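Local atomic coordinates of dihydrodipicolinate synthase (PDB entry 1XKY), a protein that probably condenses pyruvate with aspartate semialdehyde to begin the lysine branch of amino acid biosynthesis. Residues V156-V160 with E183-T188; L139-N145 with N167-D173; G176-M181 with L201-A205; A193-D199 with K211-A217. One frame throughout, in Å; residues are numbered along the deposited sequence.

Contact 1 of 4, residues V156-V160 with E183-T188. With K (potassium ion), chain E.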
loop_
_atom_site.group_PDB
_atom_site.type_symbol
_atom_site.label_atom_id
_atom_site.label_comp_id
_atom_site.label_asym_id
_atom_site.label_seq_id
_atom_site.Cartn_x
_atom_site.Cartn_y
_atom_site.Cartn_z
ATOM N N VAL A 156 6.642 -17.380 -4.656
ATOM C CA VAL A 156 6.576 -18.412 -5.688
ATOM C C VAL A 156 7.655 -19.471 -5.450
ATOM O O VAL A 156 7.369 -20.664 -5.473
ATOM C CB VAL A 156 6.723 -17.807 -7.114
ATOM C CG1 VAL A 156 6.908 -18.915 -8.159
ATOM C CG2 VAL A 156 5.517 -16.912 -7.455
ATOM N N ASP A 157 8.884 -19.020 -5.207
ATOM C CA ASP A 157 10.019 -19.910 -4.954
ATOM C C ASP A 157 9.776 -20.854 -3.777
ATOM O O ASP A 157 10.056 -22.049 -3.859
ATOM C CB ASP A 157 11.293 -19.092 -4.714
ATOM C CG ASP A 157 11.870 -18.484 -6.000
ATOM O OD1 ASP A 157 11.359 -18.771 -7.125
ATOM O OD2 ASP A 157 12.850 -17.709 -5.880
ATOM N N THR A 158 9.250 -20.318 -2.685
ATOM C CA THR A 158 8.957 -21.128 -1.510
ATOM C C THR A 158 7.882 -22.177 -1.807
ATOM O O THR A 158 7.999 -23.332 -1.375
ATOM C CB THR A 158 8.553 -20.242 -0.325
ATOM O OG1 THR A 158 9.643 -19.364 -0.018
ATOM C CG2 THR A 158 8.204 -21.087 0.918
ATOM N N VAL A 159 6.863 -21.788 -2.578
ATOM C CA VAL A 159 5.791 -22.712 -2.956
ATOM C C VAL A 159 6.323 -23.825 -3.835
ATOM O O VAL A 159 5.977 -24.991 -3.640
ATOM C CB VAL A 159 4.608 -22.000 -3.662
ATOM C CG1 VAL A 159 3.565 -23.023 -4.136
ATOM C CG2 VAL A 159 3.961 -21.012 -2.720
ATOM N N VAL A 160 7.188 -23.466 -4.782
ATOM C CA VAL A 160 7.810 -24.452 -5.659
ATOM C C VAL A 160 8.636 -25.451 -4.835
ATOM O O VAL A 160 8.494 -26.653 -5.008
ATOM C CB VAL A 160 8.692 -23.791 -6.761
ATOM C CG1 VAL A 160 9.479 -24.859 -7.541
ATOM C CG2 VAL A 160 7.846 -22.963 -7.720
ATOM N N GLU A 183 2.892 -18.212 -12.398
ATOM C CA GLU A 183 4.260 -18.674 -12.213
ATOM C C GLU A 183 4.333 -19.970 -11.402
ATOM O O GLU A 183 5.129 -20.865 -11.710
ATOM C CB GLU A 183 5.082 -17.575 -11.540
ATOM C CG GLU A 183 6.582 -17.766 -11.660
ATOM C CD GLU A 183 7.357 -16.652 -10.983
ATOM O OE1 GLU A 183 6.797 -15.545 -10.846
ATOM O OE2 GLU A 183 8.522 -16.888 -10.588
ATOM N N ILE A 184 3.516 -20.058 -10.354
ATOM C CA ILE A 184 3.431 -21.270 -9.538
ATOM C C ILE A 184 2.955 -22.434 -10.401
ATOM O O ILE A 184 3.529 -23.518 -10.352
ATOM C CB ILE A 184 2.467 -21.095 -8.328
ATOM C CG1 ILE A 184 3.031 -20.056 -7.341
ATOM C CG2 ILE A 184 2.244 -22.447 -7.620
ATOM C CD1 ILE A 184 2.029 -19.588 -6.304
ATOM N N ILE A 185 1.898 -22.194 -11.174
ATOM C CA ILE A 185 1.347 -23.200 -12.076
ATOM C C ILE A 185 2.441 -23.693 -13.027
ATOM O O ILE A 185 2.630 -24.892 -13.192
ATOM C CB ILE A 185 0.119 -22.669 -12.880
ATOM C CG1 ILE A 185 -1.078 -22.441 -11.943
ATOM C CG2 ILE A 185 -0.271 -23.652 -14.004
ATOM C CD1 ILE A 185 -2.115 -21.450 -12.465
ATOM N N GLU A 186 3.170 -22.759 -13.621
ATOM C CA GLU A 186 4.212 -23.079 -14.597
ATOM C C GLU A 186 5.355 -23.886 -13.980
ATOM O O GLU A 186 5.795 -24.893 -14.539
ATOM C CB GLU A 186 4.754 -21.776 -15.178
ATOM C CG GLU A 186 5.794 -21.923 -16.285
ATOM C CD GLU A 186 6.174 -20.576 -16.885
ATOM O OE1 GLU A 186 6.884 -20.556 -17.917
ATOM O OE2 GLU A 186 5.751 -19.529 -16.326
ATOM N N LYS A 187 5.812 -23.452 -12.810
ATOM C CA LYS A 187 7.047 -23.971 -12.220
ATOM C C LYS A 187 6.887 -25.235 -11.380
ATOM O O LYS A 187 7.888 -25.871 -11.033
ATOM C CB LYS A 187 7.723 -22.879 -11.391
ATOM C CG LYS A 187 8.304 -21.759 -12.241
ATOM C CD LYS A 187 8.908 -20.662 -11.389
ATOM C CE LYS A 187 9.762 -19.723 -12.228
ATOM N NZ LYS A 187 11.115 -20.329 -12.444
ATOM N N THR A 188 5.648 -25.601 -11.057
ATOM C CA THR A 188 5.368 -26.813 -10.292
ATOM C C THR A 188 4.969 -27.945 -11.239
ATOM O O THR A 188 4.571 -27.696 -12.380
ATOM C CB THR A 188 4.249 -26.580 -9.235
ATOM O OG1 THR A 188 3.047 -26.125 -9.876
ATOM C CG2 THR A 188 4.682 -25.547 -8.198
HETATM K K K E . 1.564 -27.222 -11.987
HETATM O O HOH W 1 10.211 -16.754 -8.574
HETATM O O HOH W 2 -0.564 -25.915 -10.751
HETATM O O HOH W 3 -1.007 -28.261 -13.452
HETATM O O HOH W 4 1.706 -28.041 -14.526
#
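Val156, Val159 and Val160 of helix 156-163 lie against the next outer helix of the TIM barrel, 178-187. The two short segments run nearly the same way. Their axes diverge by 36° and come within 9.6 Å.

The tight part faces the sheet. Val159 CG1 meets Ile184 CG2 at 3.8 Å, and the two side chains cross at about a right angle. Val156 CG2 adds a contact with Ile184 CG1 at 4.0 Å. Val159 also touches Ile171, and Ile184 touches Val194, so two barrel strands form the floor of this apolar layer.

The outer side is polar and more open to solvent. One turn beyond Val156, Val160 CG2 packs on the base of Lys187, at 3.7 Å from its CB, and on Thr188 CG2. Further along, Lys187 CD passes Val156 CG1 more loosely. Glu183 has CG anti to its backbone N (chi1 -163°) and an extended chain, which brings its carboxylate across the methyls of Val156. A water donates to Glu183 OE2 (2.6 Å) and to Asp157 OD1 (2.7 Å). It sits between two like charges and probably eases their repulsion.

Where helix 178-187 ends, Thr188 folds back. Thr188 OG1 gives a 2.7 Å bond to Ile184 O, and Thr188 N reaches the same oxygen from the opposite face. Thr188 OG1 is also 2.8 Å from a potassium ion. Ile185 O, Thr188 O, carbonyls of Ala189 and Phe192, and waters also bind it. Apolar packing and one water bridge thus join the helices, while neutral oxygens at and just after a helix C-terminus suit a large monovalent cation such as potassium.

Contact 2 of 4, residues L139-N145 with N167-D173. With K (potassium ion), chain F.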
loop_
_atom_site.group_PDB
_atom_site.type_symbol
_atom_site.label_atom_id
_atom_site.label_comp_id
_atom_site.label_asym_id
_atom_site.label_seq_id
_atom_site.Cartn_x
_atom_site.Cartn_y
_atom_site.Cartn_z
ATOM N N LEU A 139 -1.057 -37.647 5.306
ATOM C CA LEU A 139 -2.122 -37.004 4.543
ATOM C C LEU A 139 -1.607 -35.952 3.574
ATOM O O LEU A 139 -0.581 -35.318 3.825
ATOM C CB LEU A 139 -3.130 -36.349 5.491
ATOM C CG LEU A 139 -4.029 -37.284 6.303
ATOM C CD1 LEU A 139 -5.045 -36.452 7.060
ATOM C CD2 LEU A 139 -4.719 -38.292 5.413
ATOM N N PRO A 140 -2.330 -35.764 2.453
ATOM C CA PRO A 140 -2.072 -34.648 1.560
ATOM C C PRO A 140 -2.218 -33.291 2.261
ATOM O O PRO A 140 -3.050 -33.132 3.181
ATOM C CB PRO A 140 -3.141 -34.806 0.472
ATOM C CG PRO A 140 -3.564 -36.211 0.542
ATOM C CD PRO A 140 -3.426 -36.617 1.958
ATOM N N VAL A 141 -1.411 -32.331 1.816
ATOM C CA VAL A 141 -1.372 -30.992 2.388
ATOM C C VAL A 141 -1.655 -29.930 1.314
ATOM O O VAL A 141 -1.070 -29.958 0.219
ATOM C CB VAL A 141 0.008 -30.706 3.036
ATOM C CG1 VAL A 141 0.135 -29.238 3.445
ATOM C CG2 VAL A 141 0.236 -31.619 4.218
ATOM N N MET A 142 -2.551 -29.002 1.647
ATOM C CA MET A 142 -2.815 -27.816 0.846
ATOM C C MET A 142 -2.302 -26.610 1.631
ATOM O O MET A 142 -2.679 -26.394 2.786
ATOM C CB MET A 142 -4.312 -27.665 0.550
ATOM C CG MET A 142 -4.680 -26.424 -0.284
ATOM S SD MET A 142 -6.454 -26.244 -0.657
ATOM C CE MET A 142 -6.668 -27.463 -1.938
ATOM N N LEU A 143 -1.425 -25.839 0.995
ATOM C CA LEU A 143 -0.945 -24.587 1.549
ATOM C C LEU A 143 -1.998 -23.496 1.355
ATOM O O LEU A 143 -2.807 -23.554 0.430
ATOM C CB LEU A 143 0.352 -24.175 0.859
ATOM C CG LEU A 143 1.530 -25.142 0.877
ATOM C CD1 LEU A 143 2.654 -24.563 0.037
ATOM C CD2 LEU A 143 2.006 -25.417 2.287
ATOM N N TYR A 144 -1.974 -22.493 2.224
ATOM C CA TYR A 144 -2.909 -21.384 2.136
ATOM C C TYR A 144 -2.141 -20.071 2.230
ATOM O O TYR A 144 -1.634 -19.705 3.297
ATOM C CB TYR A 144 -3.971 -21.524 3.234
ATOM C CG TYR A 144 -5.071 -20.477 3.272
ATOM C CD1 TYR A 144 -5.286 -19.584 2.220
ATOM C CD2 TYR A 144 -5.940 -20.422 4.363
ATOM C CE1 TYR A 144 -6.312 -18.649 2.271
ATOM C CE2 TYR A 144 -6.965 -19.491 4.423
ATOM C CZ TYR A 144 -7.146 -18.609 3.377
ATOM O OH TYR A 144 -8.171 -17.691 3.443
ATOM N N ASN A 145 -2.043 -19.390 1.088
ATOM C CA ASN A 145 -1.434 -18.064 0.998
ATOM C C ASN A 145 -2.523 -17.004 1.169
ATOM O O ASN A 145 -3.486 -16.955 0.392
ATOM C CB ASN A 145 -0.744 -17.898 -0.360
ATOM C CG ASN A 145 -0.038 -16.566 -0.506
ATOM O OD1 ASN A 145 0.765 -16.173 0.340
ATOM N ND2 ASN A 145 -0.336 -15.863 -1.588
ATOM N N ASN A 167 3.845 -35.073 -0.104
ATOM C CA ASN A 167 2.434 -34.894 0.287
ATOM C C ASN A 167 1.913 -33.444 0.284
ATOM O O ASN A 167 0.784 -33.201 0.704
ATOM C CB ASN A 167 2.154 -35.570 1.638
ATOM C CG ASN A 167 2.941 -34.966 2.778
ATOM O OD1 ASN A 167 4.052 -34.474 2.586
ATOM N ND2 ASN A 167 2.369 -35.009 3.978
ATOM N N ILE A 168 2.718 -32.488 -0.180
ATOM C CA ILE A 168 2.235 -31.113 -0.385
ATOM C C ILE A 168 1.784 -31.000 -1.844
ATOM O O ILE A 168 2.612 -30.912 -2.764
ATOM C CB ILE A 168 3.291 -30.036 -0.022
ATOM C CG1 ILE A 168 3.776 -30.240 1.419
ATOM C CG2 ILE A 168 2.680 -28.636 -0.197
ATOM C CD1 ILE A 168 4.776 -29.216 1.930
ATOM N N VAL A 169 0.466 -31.023 -2.039
ATOM C CA VAL A 169 -0.137 -31.291 -3.348
ATOM C C VAL A 169 -0.901 -30.122 -3.979
ATOM O O VAL A 169 -1.264 -30.183 -5.162
ATOM C CB VAL A 169 -1.071 -32.536 -3.284
ATOM C CG1 VAL A 169 -0.308 -33.757 -2.809
ATOM C CG2 VAL A 169 -2.310 -32.296 -2.386
ATOM N N ALA A 170 -1.141 -29.063 -3.211
ATOM C CA ALA A 170 -1.949 -27.947 -3.698
ATOM C C ALA A 170 -1.741 -26.686 -2.869
ATOM O O ALA A 170 -1.170 -26.739 -1.778
ATOM C CB ALA A 170 -3.428 -28.327 -3.712
ATOM N N ILE A 171 -2.196 -25.558 -3.414
ATOM C CA ILE A 171 -2.201 -24.287 -2.701
ATOM C C ILE A 171 -3.515 -23.546 -2.963
ATOM O O ILE A 171 -4.020 -23.524 -4.093
ATOM C CB ILE A 171 -0.966 -23.405 -3.057
ATOM C CG1 ILE A 171 -0.974 -22.089 -2.260
ATOM C CG2 ILE A 171 -0.889 -23.147 -4.559
ATOM C CD1 ILE A 171 0.370 -21.403 -2.219
ATOM N N LYS A 172 -4.091 -23.010 -1.892
ATOM C CA LYS A 172 -5.165 -22.022 -1.986
ATOM C C LYS A 172 -4.475 -20.664 -2.011
ATOM O O LYS A 172 -3.883 -20.254 -1.017
ATOM C CB LYS A 172 -6.112 -22.124 -0.775
ATOM C CG LYS A 172 -7.180 -21.031 -0.714
ATOM C CD LYS A 172 -8.014 -21.105 0.550
ATOM C CE LYS A 172 -9.056 -19.974 0.589
ATOM N NZ LYS A 172 -9.925 -20.051 1.803
ATOM N N ASP A 173 -4.530 -19.978 -3.147
ATOM C CA ASP A 173 -3.822 -18.702 -3.286
ATOM C C ASP A 173 -4.775 -17.514 -3.204
ATOM O O ASP A 173 -5.394 -17.129 -4.202
ATOM C CB ASP A 173 -3.018 -18.661 -4.598
ATOM C CG ASP A 173 -2.003 -17.517 -4.625
ATOM O OD1 ASP A 173 -2.149 -16.557 -3.835
ATOM O OD2 ASP A 173 -1.061 -17.574 -5.446
HETATM K K K F . 4.095 -32.759 -4.099
HETATM O O HOH W 5 1.964 -32.542 -6.094
HETATM O O HOH W 6 5.682 -34.507 -5.259
#
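Asp173 OD1 accepts from two donors, Asn145 ND2 and the backbone N of Gly175. The bond from Asn145 ND2 to Asp173 OD1 is 3.0 Å long and nearly straight at 166°. It leaves in the plane of the amide but arrives well above that of the carboxylate. The two residues end a parallel strand pair of the TIM barrel, 141-145 beside 168-173.

At the other end Val141 N bonds to Asn167 O at 2.6 Å. Asn167 CG stands between its backbone N and carbonyl carbon (chi1 63°), which turns Asn167 ND2 back to donate to Leu139 O (3.0 Å) and also to Ala134 O. A beta bulge at Val169 shifts the register by one residue, and Val141 O accepts from Val169 N. Ile168 O, just before it, binds a potassium ion at 2.7 Å, together with carbonyls of Ser163, Ile165 and Glu166.

Leu143 packs by CG on Ile168 CG2 and by CB on Ile171 CG1. Helix 156-163 covers this face through Leu162 and Val159. Met142, Tyr144, Ala170 and Lys172 line the other face. Met142 CE reaches Ala170 CB at 3.8 Å. Lys172 is fully extended along the ring, its CD in CH-pi contact 3.7 Å from the Tyr144 ring centroid.

Contact 3 of 4, residues G176-M181 with L201-A205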
loop_
_atom_site.group_PDB
_atom_site.type_symbol
_atom_site.label_atom_id
_atom_site.label_comp_id
_atom_site.label_asym_id
_atom_site.label_seq_id
_atom_site.Cartn_x
_atom_site.Cartn_y
_atom_site.Cartn_z
ATOM N N GLY A 176 -4.467 -12.640 -4.435
ATOM C CA GLY A 176 -5.177 -11.721 -5.316
ATOM C C GLY A 176 -4.455 -11.431 -6.618
ATOM O O GLY A 176 -4.825 -10.516 -7.340
ATOM N N ASP A 177 -3.446 -12.234 -6.937
ATOM C CA ASP A 177 -2.556 -11.956 -8.049
ATOM C C ASP A 177 -2.482 -13.169 -8.964
ATOM O O ASP A 177 -1.809 -14.155 -8.646
ATOM C CB ASP A 177 -1.167 -11.591 -7.508
ATOM C CG ASP A 177 -0.230 -11.067 -8.584
ATOM O OD1 ASP A 177 -0.399 -11.412 -9.771
ATOM O OD2 ASP A 177 0.691 -10.301 -8.235
ATOM N N VAL A 178 -3.151 -13.089 -10.113
ATOM C CA VAL A 178 -3.191 -14.233 -11.040
ATOM C C VAL A 178 -1.860 -14.422 -11.782
ATOM O O VAL A 178 -1.629 -15.473 -12.390
ATOM C CB VAL A 178 -4.393 -14.172 -12.028
ATOM C CG1 VAL A 178 -5.714 -14.061 -11.254
ATOM C CG2 VAL A 178 -4.248 -13.038 -13.037
ATOM N N LEU A 179 -0.973 -13.427 -11.705
ATOM C CA LEU A 179 0.362 -13.545 -12.311
ATOM C C LEU A 179 1.383 -14.303 -11.450
ATOM O O LEU A 179 2.235 -15.006 -11.989
ATOM C CB LEU A 179 0.886 -12.173 -12.742
ATOM C CG LEU A 179 0.031 -11.464 -13.807
ATOM C CD1 LEU A 179 0.731 -10.221 -14.322
ATOM C CD2 LEU A 179 -0.308 -12.381 -14.978
ATOM N N THR A 180 1.302 -14.190 -10.123
ATOM C CA THR A 180 2.060 -15.101 -9.259
ATOM C C THR A 180 1.479 -16.529 -9.364
ATOM O O THR A 180 2.227 -17.503 -9.424
ATOM C CB THR A 180 2.099 -14.644 -7.778
ATOM O OG1 THR A 180 0.771 -14.375 -7.319
ATOM C CG2 THR A 180 2.966 -13.397 -7.622
ATOM N N MET A 181 0.151 -16.644 -9.411
ATOM C CA MET A 181 -0.488 -17.946 -9.675
ATOM C C MET A 181 0.064 -18.564 -10.969
ATOM O O MET A 181 0.445 -19.732 -10.980
ATOM C CB MET A 181 -2.010 -17.812 -9.791
ATOM C CG MET A 181 -2.739 -17.431 -8.510
ATOM S SD MET A 181 -4.516 -17.449 -8.818
ATOM C CE MET A 181 -5.121 -16.372 -7.520
ATOM N N LEU A 201 -11.932 -14.062 -8.456
ATOM C CA LEU A 201 -10.859 -14.455 -9.359
ATOM C C LEU A 201 -10.979 -15.853 -9.951
ATOM O O LEU A 201 -10.096 -16.265 -10.697
ATOM C CB LEU A 201 -9.502 -14.323 -8.659
ATOM C CG LEU A 201 -9.122 -12.886 -8.299
ATOM C CD1 LEU A 201 -7.678 -12.831 -7.799
ATOM C CD2 LEU A 201 -9.322 -11.947 -9.480
ATOM N N THR A 202 -12.049 -16.585 -9.639
ATOM C CA THR A 202 -12.179 -17.970 -10.123
ATOM C C THR A 202 -11.908 -18.076 -11.631
ATOM O O THR A 202 -11.034 -18.839 -12.071
ATOM C CB THR A 202 -13.577 -18.546 -9.825
ATOM O OG1 THR A 202 -13.832 -18.504 -8.412
ATOM C CG2 THR A 202 -13.687 -19.985 -10.328
ATOM N N LEU A 203 -12.647 -17.290 -12.411
ATOM C CA LEU A 203 -12.568 -17.363 -13.872
ATOM C C LEU A 203 -11.190 -16.958 -14.438
ATOM O O LEU A 203 -10.575 -17.741 -15.154
ATOM C CB LEU A 203 -13.716 -16.570 -14.529
ATOM C CG LEU A 203 -14.474 -17.340 -15.613
ATOM C CD1 LEU A 203 -14.959 -18.708 -15.092
ATOM C CD2 LEU A 203 -15.648 -16.528 -16.153
ATOM N N PRO A 204 -10.695 -15.749 -14.106
ATOM C CA PRO A 204 -9.353 -15.394 -14.576
ATOM C C PRO A 204 -8.230 -16.304 -14.052
ATOM O O PRO A 204 -7.250 -16.521 -14.757
ATOM C CB PRO A 204 -9.174 -13.945 -14.092
ATOM C CG PRO A 204 -10.160 -13.767 -12.993
ATOM C CD PRO A 204 -11.322 -14.652 -13.345
ATOM N N ALA A 205 -8.371 -16.836 -12.839
ATOM C CA ALA A 205 -7.397 -17.798 -12.314
ATOM C C ALA A 205 -7.416 -19.114 -13.112
ATOM O O ALA A 205 -6.372 -19.650 -13.472
ATOM C CB ALA A 205 -7.653 -18.069 -10.842
#
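Leu201 CD1 is the hub of this contact, 3.7 Å from Gly176 CA, 4.2 Å from Val178 CG1 and 4.4 Å from Met181 CE. Val178 CG1 also faces the backbone and CB of Pro204 and Ala205. A second point of contact is Met181 SD against Ala205 CB at 3.8 Å. Met181 CG stands anti to the carbonyl carbon (chi1 -67°), and the chain runs on extended, which carries the sulfur across to the other helix.

These residues lie at the start of, or just before, two successive outer helices of the TIM barrel, 178-187 and 202-207, each following a strand. The sheet lies behind them: Leu201 and Ala205 touch Ser196, and Met181 touches Asp173.

The start of helix 178-187 is set by Asp177 at the N-cap. Asp177 OD1 takes Leu179 N at 2.9 Å, nearly along the C-O axis, and Thr180 N at 3.3 Å, from above the carboxylate plane. Asp177 O is held twice as well, by Thr180 OG1 (2.9 Å) and by Met181 N. Further out the contact borders another chain. Val178 packs on Leu201 of the second subunit, Leu201 on Leu179 of that subunit, and Pro204 on its counterpart Pro204 there.

Contact 4 of 4, residues A193-D199 with K211-A217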
loop_
_atom_site.group_PDB
_atom_site.type_symbol
_atom_site.label_atom_id
_atom_site.label_comp_id
_atom_site.label_asym_id
_atom_site.label_seq_id
_atom_site.Cartn_x
_atom_site.Cartn_y
_atom_site.Cartn_z
ATOM N N ALA A 193 -1.613 -28.647 -7.731
ATOM C CA ALA A 193 -2.766 -27.837 -8.130
ATOM C C ALA A 193 -2.815 -26.462 -7.446
ATOM O O ALA A 193 -2.630 -26.353 -6.231
ATOM C CB ALA A 193 -4.055 -28.612 -7.852
ATOM N N VAL A 194 -3.074 -25.418 -8.241
ATOM C CA VAL A 194 -3.296 -24.073 -7.728
ATOM C C VAL A 194 -4.793 -23.761 -7.741
ATOM O O VAL A 194 -5.438 -23.839 -8.786
ATOM C CB VAL A 194 -2.530 -23.015 -8.564
ATOM C CG1 VAL A 194 -2.887 -21.586 -8.115
ATOM C CG2 VAL A 194 -1.026 -23.251 -8.454
ATOM N N TYR A 195 -5.332 -23.436 -6.566
ATOM C CA TYR A 195 -6.713 -22.967 -6.416
ATOM C C TYR A 195 -6.724 -21.478 -6.145
ATOM O O TYR A 195 -5.921 -20.995 -5.352
ATOM C CB TYR A 195 -7.414 -23.692 -5.252
ATOM C CG TYR A 195 -7.816 -25.091 -5.612
ATOM C CD1 TYR A 195 -9.120 -25.380 -6.008
ATOM C CD2 TYR A 195 -6.886 -26.125 -5.606
ATOM C CE1 TYR A 195 -9.492 -26.665 -6.387
ATOM C CE2 TYR A 195 -7.240 -27.415 -5.983
ATOM C CZ TYR A 195 -8.541 -27.685 -6.370
ATOM O OH TYR A 195 -8.877 -28.967 -6.730
ATOM N N SER A 196 -7.646 -20.745 -6.773
ATOM C CA SER A 196 -7.915 -19.386 -6.318
ATOM C C SER A 196 -8.460 -19.443 -4.889
ATOM O O SER A 196 -9.206 -20.354 -4.531
ATOM C CB SER A 196 -8.901 -18.659 -7.230
ATOM O OG SER A 196 -9.221 -17.380 -6.703
ATOM N N GLY A 197 -8.032 -18.488 -4.072
ATOM C CA GLY A 197 -8.572 -18.286 -2.733
ATOM C C GLY A 197 -9.520 -17.098 -2.691
ATOM O O GLY A 197 -9.970 -16.705 -1.618
ATOM N N ASP A 198 -9.830 -16.524 -3.854
ATOM C CA ASP A 198 -10.839 -15.460 -3.949
ATOM C C ASP A 198 -11.883 -15.770 -5.019
ATOM O O ASP A 198 -11.549 -15.992 -6.188
ATOM C CB ASP A 198 -10.170 -14.116 -4.237
ATOM C CG ASP A 198 -9.350 -13.624 -3.059
ATOM O OD1 ASP A 198 -9.968 -13.266 -2.031
ATOM O OD2 ASP A 198 -8.105 -13.642 -3.143
ATOM N N ASP A 199 -13.148 -15.754 -4.608
ATOM C CA ASP A 199 -14.263 -16.104 -5.482
ATOM C C ASP A 199 -14.275 -15.330 -6.790
ATOM O O ASP A 199 -14.438 -15.920 -7.862
ATOM C CB ASP A 199 -15.590 -15.894 -4.739
ATOM C CG ASP A 199 -15.920 -17.049 -3.832
ATOM O OD1 ASP A 199 -16.032 -18.174 -4.362
ATOM O OD2 ASP A 199 -16.061 -16.842 -2.607
ATOM N N LYS A 211 -6.804 -24.840 -11.024
ATOM C CA LYS A 211 -7.718 -25.981 -11.078
ATOM C C LYS A 211 -9.139 -25.571 -10.704
ATOM O O LYS A 211 -10.116 -26.166 -11.179
ATOM C CB LYS A 211 -7.236 -27.115 -10.172
ATOM C CG LYS A 211 -8.006 -28.437 -10.405
ATOM C CD LYS A 211 -7.281 -29.612 -9.791
ATOM C CE LYS A 211 -8.075 -30.897 -9.940
ATOM N NZ LYS A 211 -7.379 -32.026 -9.249
ATOM N N GLY A 212 -9.250 -24.561 -9.852
ATOM C CA GLY A 212 -10.540 -24.150 -9.334
ATOM C C GLY A 212 -10.467 -23.102 -8.243
ATOM O O GLY A 212 -9.570 -22.252 -8.230
ATOM N N ILE A 213 -11.447 -23.154 -7.348
ATOM C CA ILE A 213 -11.671 -22.140 -6.325
ATOM C C ILE A 213 -11.913 -22.824 -4.994
ATOM O O ILE A 213 -12.616 -23.817 -4.928
ATOM C CB ILE A 213 -12.892 -21.232 -6.673
ATOM C CG1 ILE A 213 -13.222 -20.278 -5.515
ATOM C CG2 ILE A 213 -14.109 -22.081 -7.003
ATOM C CD1 ILE A 213 -12.282 -19.132 -5.317
ATOM N N VAL A 214 -11.316 -22.280 -3.949
ATOM C CA VAL A 214 -11.774 -22.498 -2.595
ATOM C C VAL A 214 -12.672 -21.344 -2.129
ATOM O O VAL A 214 -12.213 -20.237 -1.957
ATOM C CB VAL A 214 -10.595 -22.741 -1.638
ATOM C CG1 VAL A 214 -11.067 -23.048 -0.223
ATOM C CG2 VAL A 214 -9.687 -23.826 -2.180
ATOM N N SER A 215 -13.962 -21.635 -1.980
ATOM C CA SER A 215 -15.025 -20.650 -2.137
ATOM C C SER A 215 -15.713 -20.329 -0.815
ATOM O O SER A 215 -15.843 -21.175 0.040
ATOM C CB SER A 215 -16.070 -21.119 -3.158
ATOM O OG SER A 215 -17.128 -20.215 -3.309
ATOM N N VAL A 216 -16.161 -19.092 -0.695
ATOM C CA VAL A 216 -17.147 -18.710 0.289
ATOM C C VAL A 216 -18.549 -18.546 -0.311
ATOM O O VAL A 216 -19.523 -18.977 0.265
ATOM C CB VAL A 216 -16.703 -17.433 1.029
ATOM C CG1 VAL A 216 -17.803 -16.857 1.852
ATOM C CG2 VAL A 216 -15.479 -17.719 1.871
ATOM N N ALA A 217 -18.613 -17.924 -1.477
ATOM C CA ALA A 217 -19.881 -17.686 -2.195
ATOM C C ALA A 217 -20.665 -18.949 -2.541
ATOM O O ALA A 217 -21.886 -18.904 -2.692
ATOM C CB ALA A 217 -19.624 -16.884 -3.461
HETATM O O HOH W 7 -7.323 -31.258 -6.645
HETATM O O HOH W 8 -12.750 -17.923 -0.926
#
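Tyr195 and Lys211 lie side by side and point the same way, back toward the N-terminal end of the barrel strands. They belong to the TIM-barrel strand pair 193-196 and 212-215, Lys211 just ahead of the latter. Helix 202-207 links the pair in a beta-alpha-beta unit. The strands are strongly twisted, 51° between the short axes. Lys211 CB stands over one face of the Tyr195 ring, offset toward its rim, and Lys211 CD reaches Tyr195 OH at 3.5 Å. A water joins the two polar ends. Each also has an outer partner: Tyr195 OH bonds to Gly14 O, and Lys211 NZ forms a salt bridge with Asp12. Val214 meets Tyr195 at about a right angle, Val214 CG2 on Tyr195 CB at 3.8 Å.

Backbone bonds hold the strands together, among them Ser196 N to Gly212 O and Val214 N to Ser196 O. Ile213 takes the outer side. Its CG1 stands anti to the backbone N, and a bend at chi2 (74°) tips Ile213 CD1 to 3.3 Å from Asp198 O. Helices cover this side through Thr202 and Met225.

Past its own strand, the buried Asp199 grips the end of strand 212-215 and the turn before helix 218-234. Ser215 OG donates to the syn side of Asp199 OD1 at 2.5 Å and bonds to Ser218 N as well. Asp199 OD2 takes two amides, each at 3.0 Å: Val216 N on its syn side, and Ala217 N from above the carboxylate plane.

Along the chain, contact 2 opens first at 139-145 and closes at 167-173. Contact 1 opens inside that loop at 156-160 and closes at 183-188, so the two cross. Contact 3 opens at 176-181, before contact 1 closes, and ends at 201-205. Contact 4 opens at 193-199 within contact 3 and ends at 211-217. Each contact thus crosses the next to open, and none nests in another. Contacts 2 and 4 tie strands of the barrel wall, while 1 and 3 tie its outer helices. Strands 168-173 and 193-196 join contacts 2 and 4, probably through a bond from Asp173 N to Tyr195 O. Contacts 1 and 3 share helix 178-187.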